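Local coordinates for lysyl oxidase (PDB 1W7C), which is a copper- and topaquinone-dependent amine oxidase that probably oxidises primary amines, lysyl side chains among them, at residues Val456-Ile462 with Asn663-Ala669; Trp313-Ile319 with Asn428-Ile432. One frame throughout, in Å; residues are numbered along the deposited sequence.

Contact 1: Val456-Ile462 with Asn663-Ala669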
ATOM      1  N   VAL A 456      -3.870   2.731  -8.947  1.00 12.42           N
ATOM      2  CA  VAL A 456      -4.158   4.053  -9.455  1.00 13.27           C
ATOM      3  C   VAL A 456      -3.738   5.091  -8.422  1.00 11.95           C
ATOM      4  O   VAL A 456      -3.834   4.849  -7.214  1.00 13.56           O
ATOM      5  CB  VAL A 456      -5.659   4.211  -9.820  1.00 13.64           C
ATOM      6  CG1 VAL A 456      -6.559   4.062  -8.622  1.00 16.00           C
ATOM      7  CG2 VAL A 456      -5.940   5.512 -10.520  1.00 14.96           C
ATOM      8  N   ARG A 457      -3.267   6.237  -8.919  1.00 12.74           N
ATOM      9  CA  ARG A 457      -3.046   7.415  -8.089  1.00 12.99           C
ATOM     10  C   ARG A 457      -3.703   8.601  -8.790  1.00 13.78           C
ATOM     11  O   ARG A 457      -3.715   8.667 -10.016  1.00 14.21           O
ATOM     12  CB  ARG A 457      -1.549   7.687  -7.902  1.00 13.98           C
ATOM     13  CG  ARG A 457      -0.815   6.521  -7.209  1.00 14.17           C
ATOM     14  CD  ARG A 457       0.659   6.758  -7.146  1.00 14.71           C
ATOM     15  NE  ARG A 457       1.394   5.694  -6.464  1.00 15.17           N
ATOM     16  CZ  ARG A 457       1.540   5.604  -5.138  1.00 16.90           C
ATOM     17  NH1 ARG A 457       1.040   6.506  -4.327  1.00 15.68           N
ATOM     18  NH2 ARG A 457       2.248   4.601  -4.616  1.00 19.12           N
ATOM     19  N   ALA A 458      -4.207   9.556  -8.028  1.00 17.62           N
ATOM     20  CA  ALA A 458      -4.835  10.752  -8.602  1.00 20.66           C
ATOM     21  C   ALA A 458      -4.051  12.026  -8.210  1.00 23.98           C
ATOM     22  O   ALA A 458      -3.454  12.144  -7.102  1.00 21.24           O
ATOM     23  CB  ALA A 458      -6.253  10.857  -8.126  1.00 39.91           C
ATOM     24  N   ALA A 459      -4.078  13.002  -9.075  1.00 21.60           N
ATOM     25  CA  ALA A 459      -3.463  14.297  -8.792  1.00 22.14           C
ATOM     26  C   ALA A 459      -4.316  15.312  -9.595  1.00 21.90           C
ATOM     27  O   ALA A 459      -5.380  14.987 -10.184  1.00 23.26           O
ATOM     28  CB  ALA A 459      -1.938  14.355  -9.205  1.00 22.66           C
ATOM     29  N   GLY A 460      -3.837  16.520  -9.629  1.00 20.31           N
ATOM     30  CA  GLY A 460      -4.416  17.559 -10.437  1.00 17.57           C
ATOM     31  C   GLY A 460      -5.192  18.516  -9.554  1.00 15.46           C
ATOM     32  O   GLY A 460      -4.945  18.581  -8.350  1.00 17.26           O
ATOM     33  N   TYR A 461      -6.040  19.328 -10.198  1.00 15.91           N
ATOM     34  CA  TYR A 461      -6.872  20.298  -9.489  1.00 16.48           C
ATOM     35  C   TYR A 461      -8.130  19.651  -9.020  1.00 17.29           C
ATOM     36  O   TYR A 461      -8.817  18.962  -9.762  1.00 20.59           O
ATOM     37  CB  TYR A 461      -7.227  21.444 -10.417  1.00 16.57           C
ATOM     38  CG  TYR A 461      -6.129  22.457 -10.680  1.00 15.87           C
ATOM     39  CD1 TYR A 461      -5.465  22.508 -11.889  1.00 18.34           C
ATOM     40  CD2 TYR A 461      -5.751  23.351  -9.704  1.00 15.60           C
ATOM     41  CE1 TYR A 461      -4.446  23.432 -12.111  1.00 17.71           C
ATOM     42  CE2 TYR A 461      -4.751  24.274  -9.904  1.00 17.05           C
ATOM     43  CZ  TYR A 461      -4.113  24.318 -11.113  1.00 17.60           C
ATOM     44  OH  TYR A 461      -3.120  25.243 -11.337  1.00 18.21           O
ATOM     45  N   ILE A 462      -8.478  19.957  -7.798  1.00 15.76           N
ATOM     46  CA  ILE A 462      -9.774  19.527  -7.284  1.00 15.17           C
ATOM     47  C   ILE A 462     -10.935  20.350  -7.870  1.00 15.98           C
ATOM     48  O   ILE A 462     -10.746  21.489  -8.242  1.00 18.72           O
ATOM     49  CB  ILE A 462      -9.832  19.616  -5.733  1.00 16.70           C
ATOM     50  CG1 ILE A 462      -9.682  21.061  -5.253  1.00 18.51           C
ATOM     51  CG2 ILE A 462      -8.829  18.711  -5.121  1.00 16.43           C
ATOM     52  CD1 ILE A 462      -9.915  21.270  -3.762  1.00 19.52           C
ATOM     53  N   ASN A 663      -2.500  21.694  -5.894  1.00 15.40           N
ATOM     54  CA  ASN A 663      -2.902  20.419  -6.507  1.00 14.33           C
ATOM     55  C   ASN A 663      -2.885  19.301  -5.476  1.00 15.00           C
ATOM     56  O   ASN A 663      -2.136  19.333  -4.498  1.00 15.75           O
ATOM     57  CB  ASN A 663      -1.926  19.978  -7.608  1.00 15.26           C
ATOM     58  CG  ASN A 663      -2.329  20.346  -9.043  1.00 17.07           C
ATOM     59  OD1 ASN A 663      -1.857  19.682  -9.964  1.00 19.51           O
ATOM     60  ND2 ASN A 663      -3.156  21.365  -9.243  1.00 16.52           N
ATOM     61  N   THR A 664      -3.707  18.288  -5.730  1.00 15.67           N
ATOM     62  CA  THR A 664      -3.632  17.012  -5.052  1.00 15.02           C
ATOM     63  C   THR A 664      -2.332  16.304  -5.425  1.00 16.29           C
ATOM     64  O   THR A 664      -1.812  16.469  -6.508  1.00 18.06           O
ATOM     65  CB  THR A 664      -4.851  16.185  -5.496  1.00 16.02           C
ATOM     66  OG1 THR A 664      -6.039  16.833  -5.019  1.00 17.32           O
ATOM     67  CG2 THR A 664      -4.851  14.794  -4.912  1.00 16.15           C
ATOM     68  N   ILE A 665      -1.790  15.530  -4.489  1.00 15.06           N
ATOM     69  CA  ILE A 665      -0.564  14.764  -4.690  1.00 15.58           C
ATOM     70  C   ILE A 665      -0.840  13.258  -4.835  1.00 12.83           C
ATOM     71  O   ILE A 665      -1.731  12.700  -4.207  1.00 14.56           O
ATOM     72  CB  ILE A 665       0.510  15.090  -3.607  1.00 16.79           C
ATOM     73  CG1 ILE A 665       0.149  14.556  -2.226  1.00 15.44           C
ATOM     74  CG2 ILE A 665       0.780  16.594  -3.609  1.00 18.66           C
ATOM     75  CD1 ILE A 665       1.166  14.886  -1.153  1.00 17.47           C
ATOM     76  N   PHE A 666      -0.009  12.617  -5.660  1.00 13.55           N
ATOM     77  CA  PHE A 666      -0.167  11.216  -6.012  1.00 13.22           C
ATOM     78  C   PHE A 666       0.211  10.293  -4.855  1.00 13.93           C
ATOM     79  O   PHE A 666      -0.258   9.158  -4.802  1.00 14.62           O
ATOM     80  CB  PHE A 666       0.736  10.821  -7.189  1.00 13.41           C
ATOM     81  CG  PHE A 666       0.260  11.252  -8.576  1.00 14.48           C
ATOM     82  CD1 PHE A 666       1.175  11.829  -9.487  1.00 16.50           C
ATOM     83  CD2 PHE A 666      -1.001  10.984  -9.021  1.00 14.65           C
ATOM     84  CE1 PHE A 666       0.766  12.133 -10.802  1.00 15.06           C
ATOM     85  CE2 PHE A 666      -1.395  11.292 -10.296  1.00 14.39           C
ATOM     86  CZ  PHE A 666      -0.519  11.864 -11.181  1.00 16.07           C
ATOM     87  N   SER A 667       1.086  10.727  -3.954  1.00 14.14           N
ATOM     88  CA  SER A 667       1.613   9.835  -2.904  1.00 13.34           C
ATOM     89  C   SER A 667       0.536   9.370  -1.926  1.00 15.80           C
ATOM     90  O   SER A 667       0.527   8.195  -1.483  1.00 18.22           O
ATOM     91  CB  SER A 667       2.683  10.580  -2.152  1.00 16.87           C
ATOM     92  OG  SER A 667       2.144  11.810  -1.734  1.00 17.19           O
ATOM     93  N   THR A 668      -0.399  10.246  -1.567  1.00 14.29           N
ATOM     94  CA  THR A 668      -1.442   9.932  -0.611  1.00 14.97           C
ATOM     95  C   THR A 668      -2.825   9.732  -1.205  1.00 18.31           C
ATOM     96  O   THR A 668      -3.783   9.562  -0.453  1.00 27.64           O
ATOM     97  CB  THR A 668      -1.486  11.041   0.454  1.00 18.56           C
ATOM     98  OG1 THR A 668      -1.497  12.339  -0.158  1.00 17.43           O
ATOM     99  CG2 THR A 668      -0.237  11.023   1.334  1.00 21.27           C
ATOM    100  N   ALA A 669      -2.934   9.767  -2.524  1.00 18.02           N
ATOM    101  CA  ALA A 669      -4.181   9.493  -3.245  1.00 18.24           C
ATOM    102  C   ALA A 669      -3.991   8.230  -4.079  1.00 17.90           C
ATOM    103  O   ALA A 669      -3.904   8.299  -5.283  1.00 23.26           O
ATOM    104  CB  ALA A 669      -4.556  10.691  -4.141  1.00 20.74           C
TER
HETATM  105  O   HOH W   1       2.004   5.707  -1.586  1.00 31.58           O
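Arg-457 hydrogen-bonds across the contact to backbone carbonyls of Asn-663-Ala-669. With CG anti to its carbonyl carbon (chi1 -61°) and the chain extended as far as NE, it runs past Phe-666 until NH1 donates to Phe-666 O at 3.0 Å. That bond, 159° at the hydrogen, lies in the guanidinium plane but is tilted from the plane of the carbonyl. NH1 makes a weak bond to Ser-667 O and a sound one to a water, which in turn donates to that same oxygen. With a leucine in place of Arg-457, Phe-666 O would probably lose this donor, the water one of its anchors, and Tyr-408 of the second subunit its cation-pi partner.

Two backbone bonds join the segments, which run in opposite directions without forming a regular ladder: Ala-458 N to Ala-669 O at 3.0 Å, and Thr-664 N to Gly-460 O at 2.9 Å. Ala-669 O is approached as well by Arg-457 CA, a C-H...O contact. Gly-460 has backbone angles at which a CB would press on the preceding carbonyl.

Two flat rings complete the interface. The methyl of Ala-459 makes a CH-pi contact over a face of Phe-666, with CB 3.4 Å from the ring centroid. Asn-663 stands its amide nearly upright, at 84°, on the Tyr-461 ring, with ND2 3.2 Å above the ring plane and over its centre; Tyr-461 OH hydrogen-bonds to Thr-264 O.

Strand 452-458 runs between strands 440-446 and 670-678, and the backbones of Ala-459 and Tyr-461 bond to Asp-439 and Asn-437, which flank the topaquinone position. Ile-462 and Thr-664 pack on the copper ligand His-654 of strand 642-654. From the second subunit, His-413 meets Tyr-461 edge-to-face.

Contact 2: Trp313-Ile319 with Asn428-Ile432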
ATOM      1  N   TRP A 313      -6.011  -0.759 -26.825  1.00 15.61           N
ATOM      2  CA  TRP A 313      -6.349   0.615 -26.446  1.00 14.82           C
ATOM      3  C   TRP A 313      -7.712   1.005 -26.973  1.00 15.32           C
ATOM      4  O   TRP A 313      -8.018   0.778 -28.158  1.00 16.06           O
ATOM      5  CB  TRP A 313      -5.292   1.561 -27.045  1.00 15.28           C
ATOM      6  CG  TRP A 313      -5.415   2.950 -26.510  1.00 15.40           C
ATOM      7  CD1 TRP A 313      -6.182   3.976 -27.022  1.00 16.61           C
ATOM      8  CD2 TRP A 313      -4.738   3.484 -25.374  1.00 15.17           C
ATOM      9  NE1 TRP A 313      -6.023   5.105 -26.253  1.00 16.68           N
ATOM     10  CE2 TRP A 313      -5.146   4.825 -25.233  1.00 16.79           C
ATOM     11  CE3 TRP A 313      -3.806   2.964 -24.456  1.00 16.64           C
ATOM     12  CZ2 TRP A 313      -4.652   5.650 -24.233  1.00 17.21           C
ATOM     13  CZ3 TRP A 313      -3.299   3.802 -23.467  1.00 18.25           C
ATOM     14  CH2 TRP A 313      -3.737   5.118 -23.354  1.00 18.77           C
ATOM     15  N   SER A 314      -8.518   1.625 -26.116  1.00 14.86           N
ATOM     16  CA  SER A 314      -9.803   2.188 -26.520  1.00 15.38           C
ATOM     17  C   SER A 314      -9.937   3.633 -26.107  1.00 14.26           C
ATOM     18  O   SER A 314      -9.333   4.081 -25.129  1.00 14.68           O
ATOM     19  CB  SER A 314     -10.960   1.396 -25.928  1.00 16.35           C
ATOM     20  OG  SER A 314     -11.114   1.643 -24.529  1.00 16.20           O
ATOM     21  N   ARG A 315     -10.752   4.356 -26.872  1.00 14.50           N
ATOM     22  CA  ARG A 315     -11.100   5.721 -26.536  1.00 15.42           C
ATOM     23  C   ARG A 315     -11.784   5.806 -25.168  1.00 14.23           C
ATOM     24  O   ARG A 315     -11.478   6.695 -24.358  1.00 15.47           O
ATOM     25  CB  ARG A 315     -11.991   6.277 -27.650  1.00 16.21           C
ATOM     26  CG  ARG A 315     -12.617   7.603 -27.360  1.00 16.97           C
ATOM     27  CD  ARG A 315     -14.122   7.468 -26.962  1.00 19.11           C
ATOM     28  NE  ARG A 315     -14.689   8.753 -26.585  1.00 19.24           N
ATOM     29  CZ  ARG A 315     -15.445   8.975 -25.556  1.00 17.37           C
ATOM     30  NH1 ARG A 315     -15.831   7.987 -24.755  1.00 16.49           N
ATOM     31  NH2 ARG A 315     -15.867  10.200 -25.323  1.00 18.78           N
ATOM     32  N   ASP A 316     -12.680   4.873 -24.879  1.00 14.05           N
ATOM     33  CA  ASP A 316     -13.427   4.950 -23.630  1.00 13.98           C
ATOM     34  C   ASP A 316     -12.523   4.797 -22.400  1.00 14.19           C
ATOM     35  O   ASP A 316     -12.651   5.570 -21.449  1.00 13.95           O
ATOM     36  CB  ASP A 316     -14.487   3.858 -23.535  1.00 14.26           C
ATOM     37  CG  ASP A 316     -15.677   4.049 -24.465  1.00 15.66           C
ATOM     38  OD1 ASP A 316     -15.824   5.122 -25.118  1.00 15.34           O
ATOM     39  OD2 ASP A 316     -16.493   3.100 -24.603  1.00 16.36           O
ATOM     40  N   THR A 317     -11.643   3.802 -22.425  1.00 13.89           N
ATOM     41  CA  THR A 317     -11.043   3.357 -21.162  1.00 13.84           C
ATOM     42  C   THR A 317      -9.509   3.424 -21.173  1.00 14.12           C
ATOM     43  O   THR A 317      -8.907   3.215 -20.109  1.00 15.64           O
ATOM     44  CB  THR A 317     -11.432   1.944 -20.792  1.00 15.27           C
ATOM     45  OG1 THR A 317     -10.984   1.033 -21.813  1.00 15.77           O
ATOM     46  CG2 THR A 317     -12.954   1.752 -20.653  1.00 16.31           C
ATOM     47  N   GLY A 318      -8.838   3.635 -22.303  1.00 14.05           N
ATOM     48  CA  GLY A 318      -7.400   3.528 -22.331  1.00 14.38           C
ATOM     49  C   GLY A 318      -6.943   2.097 -22.550  1.00 14.67           C
ATOM     50  O   GLY A 318      -7.472   1.403 -23.390  1.00 14.64           O
ATOM     51  N   ILE A 319      -5.982   1.645 -21.753  1.00 14.37           N
ATOM     52  CA  ILE A 319      -5.321   0.370 -21.991  1.00 14.29           C
ATOM     53  C   ILE A 319      -6.096  -0.792 -21.379  1.00 14.57           C
ATOM     54  O   ILE A 319      -6.719  -0.652 -20.326  1.00 15.62           O
ATOM     55  CB  ILE A 319      -3.880   0.405 -21.478  1.00 15.09           C
ATOM     56  CG1 ILE A 319      -2.980  -0.516 -22.289  1.00 15.60           C
ATOM     57  CG2 ILE A 319      -3.783   0.063 -19.978  1.00 18.58           C
ATOM     58  CD1 ILE A 319      -1.486  -0.341 -21.994  1.00 16.73           C
ATOM     59  N   ASN A 428       6.634  -2.769 -15.416  1.00 13.84           N
ATOM     60  CA  ASN A 428       5.665  -1.730 -15.130  1.00 12.64           C
ATOM     61  C   ASN A 428       5.127  -1.194 -16.436  1.00 12.98           C
ATOM     62  O   ASN A 428       5.914  -0.844 -17.324  1.00 14.34           O
ATOM     63  CB  ASN A 428       6.347  -0.601 -14.353  1.00 13.01           C
ATOM     64  CG  ASN A 428       6.784  -1.025 -12.978  1.00 12.99           C
ATOM     65  OD1 ASN A 428       5.976  -0.942 -12.035  1.00 14.09           O
ATOM     66  ND2 ASN A 428       7.986  -1.620 -12.857  1.00 14.43           N
ATOM     67  N   VAL A 429       3.791  -1.140 -16.495  1.00 12.04           N
ATOM     68  CA  VAL A 429       3.067  -0.554 -17.629  1.00 13.03           C
ATOM     69  C   VAL A 429       2.229   0.594 -17.056  1.00 13.23           C
ATOM     70  O   VAL A 429       1.415   0.394 -16.130  1.00 13.80           O
ATOM     71  CB  VAL A 429       2.198  -1.577 -18.360  1.00 14.53           C
ATOM     72  CG1 VAL A 429       1.553  -0.955 -19.577  1.00 15.92           C
ATOM     73  CG2 VAL A 429       2.978  -2.865 -18.709  1.00 22.63           C
ATOM     74  N   ARG A 430       2.498   1.811 -17.560  1.00 14.15           N
ATOM     75  CA  ARG A 430       1.762   2.989 -17.104  1.00 14.65           C
ATOM     76  C   ARG A 430       1.109   3.761 -18.249  1.00 13.47           C
ATOM     77  O   ARG A 430       1.680   3.858 -19.347  1.00 14.28           O
ATOM     78  CB  ARG A 430       2.714   3.954 -16.389  1.00 15.26           C
ATOM     79  CG  ARG A 430       2.195   5.353 -16.179  1.00 16.72           C
ATOM     80  CD  ARG A 430       3.132   6.234 -15.354  1.00 16.45           C
ATOM     81  NE  ARG A 430       3.131   5.816 -13.956  1.00 15.40           N
ATOM     82  CZ  ARG A 430       4.184   5.556 -13.224  1.00 13.38           C
ATOM     83  NH1 ARG A 430       5.407   5.697 -13.719  1.00 15.16           N
ATOM     84  NH2 ARG A 430       4.035   5.155 -11.981  1.00 16.55           N
ATOM     85  N   PHE A 431      -0.065   4.320 -17.969  1.00 13.39           N
ATOM     86  CA  PHE A 431      -0.509   5.469 -18.750  1.00 14.83           C
ATOM     87  C   PHE A 431      -1.149   6.458 -17.799  1.00 13.68           C
ATOM     88  O   PHE A 431      -1.522   6.097 -16.669  1.00 14.48           O
ATOM     89  CB  PHE A 431      -1.389   5.109 -19.958  1.00 15.73           C
ATOM     90  CG  PHE A 431      -2.827   4.886 -19.653  1.00 15.31           C
ATOM     91  CD1 PHE A 431      -3.257   3.697 -19.115  1.00 16.10           C
ATOM     92  CD2 PHE A 431      -3.765   5.873 -19.920  1.00 16.83           C
ATOM     93  CE1 PHE A 431      -4.598   3.488 -18.866  1.00 17.87           C
ATOM     94  CE2 PHE A 431      -5.122   5.643 -19.680  1.00 16.56           C
ATOM     95  CZ  PHE A 431      -5.526   4.485 -19.139  1.00 15.51           C
ATOM     96  N   ILE A 432      -1.239   7.702 -18.251  1.00 14.75           N
ATOM     97  CA  ILE A 432      -1.817   8.764 -17.449  1.00 14.51           C
ATOM     98  C   ILE A 432      -2.891   9.449 -18.282  1.00 14.45           C
ATOM     99  O   ILE A 432      -2.646   9.858 -19.428  1.00 16.34           O
ATOM    100  CB  ILE A 432      -0.700   9.789 -17.060  1.00 15.02           C
ATOM    101  CG1 ILE A 432       0.275   9.117 -16.088  1.00 14.63           C
ATOM    102  CG2 ILE A 432      -1.382  11.005 -16.431  1.00 17.81           C
ATOM    103  CD1 ILE A 432       1.483   9.981 -15.701  1.00 15.68           C
TER
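Phe-431 takes up the very space that a side chain at Gly-318 would need: a CB built on this glycine would fall 2.3 Å from Phe-431 CZ. Glycine instead lets the rim atom CZ of Phe-431 approach the backbone, 3.8 Å from Gly-318 CA, and its own backbone angles would in any case force a CB against the carbonyl of Thr-317.

No hydrogen bond crosses this contact; aromatic and aliphatic surfaces carry it. The benzene end of Trp-313 points its edge at a face of Phe-431 in a T-shaped pair, planes 69° apart and ring centroids 5.0 Å apart. Trp-313 CH2 comes nearest, 3.5 Å from Phe-431 CD2, with CZ3 beside it over the ring. Setting CG anti to the backbone N (chi1 -170°) lays the indole over the Gly-318 backbone, one face on CA, while Gly-364 O takes the hydrogen bond from NE1. Ile-319 fills in alongside, its CG2 branch 3.7 Å from Phe-431 CE1, while its other branch ends with CD1 3.9 Å from Val-429 CG1.

The turn that presents Trp-313 and Gly-318 is pinned at its base by reciprocal backbone bonds between Ser-314 and Gly-318, and an ST motif in which Ser-314 OG accepts from Thr-317 N steadies it within.

The contact thus sets the hairpin of strands 307-314 and 318-326 against the face of strand 418-433 that carries Val-429 and Phe-431; that strand pairs with strands 391-405 and 440-446. Phe-442 of strand 440-446 stacks with Phe-431, and Tyr-399 and Tyr-444 pack on Ile-319.

Both contacts lie within the copper amine oxidase enzyme domain, joined by a run of neighbouring antiparallel strands. Their centres lie 18 Å apart, with nearest atoms about 5 Å apart and not touching. Along the chain they come in series, contact 2 closing before contact 1 opens. Adjacent strands connect them: 418-433, from contact 2, pairs with 440-446, which pairs with 452-458 of contact 1. Phe-442 bridges the interval, meeting Phe-431 in one and Val-456 in the other. The topaquinone position falls in the link between 418-433 and 440-446, so the contacts involve the strand before this connection and the strand paired to the one after it. Both also touch the second subunit.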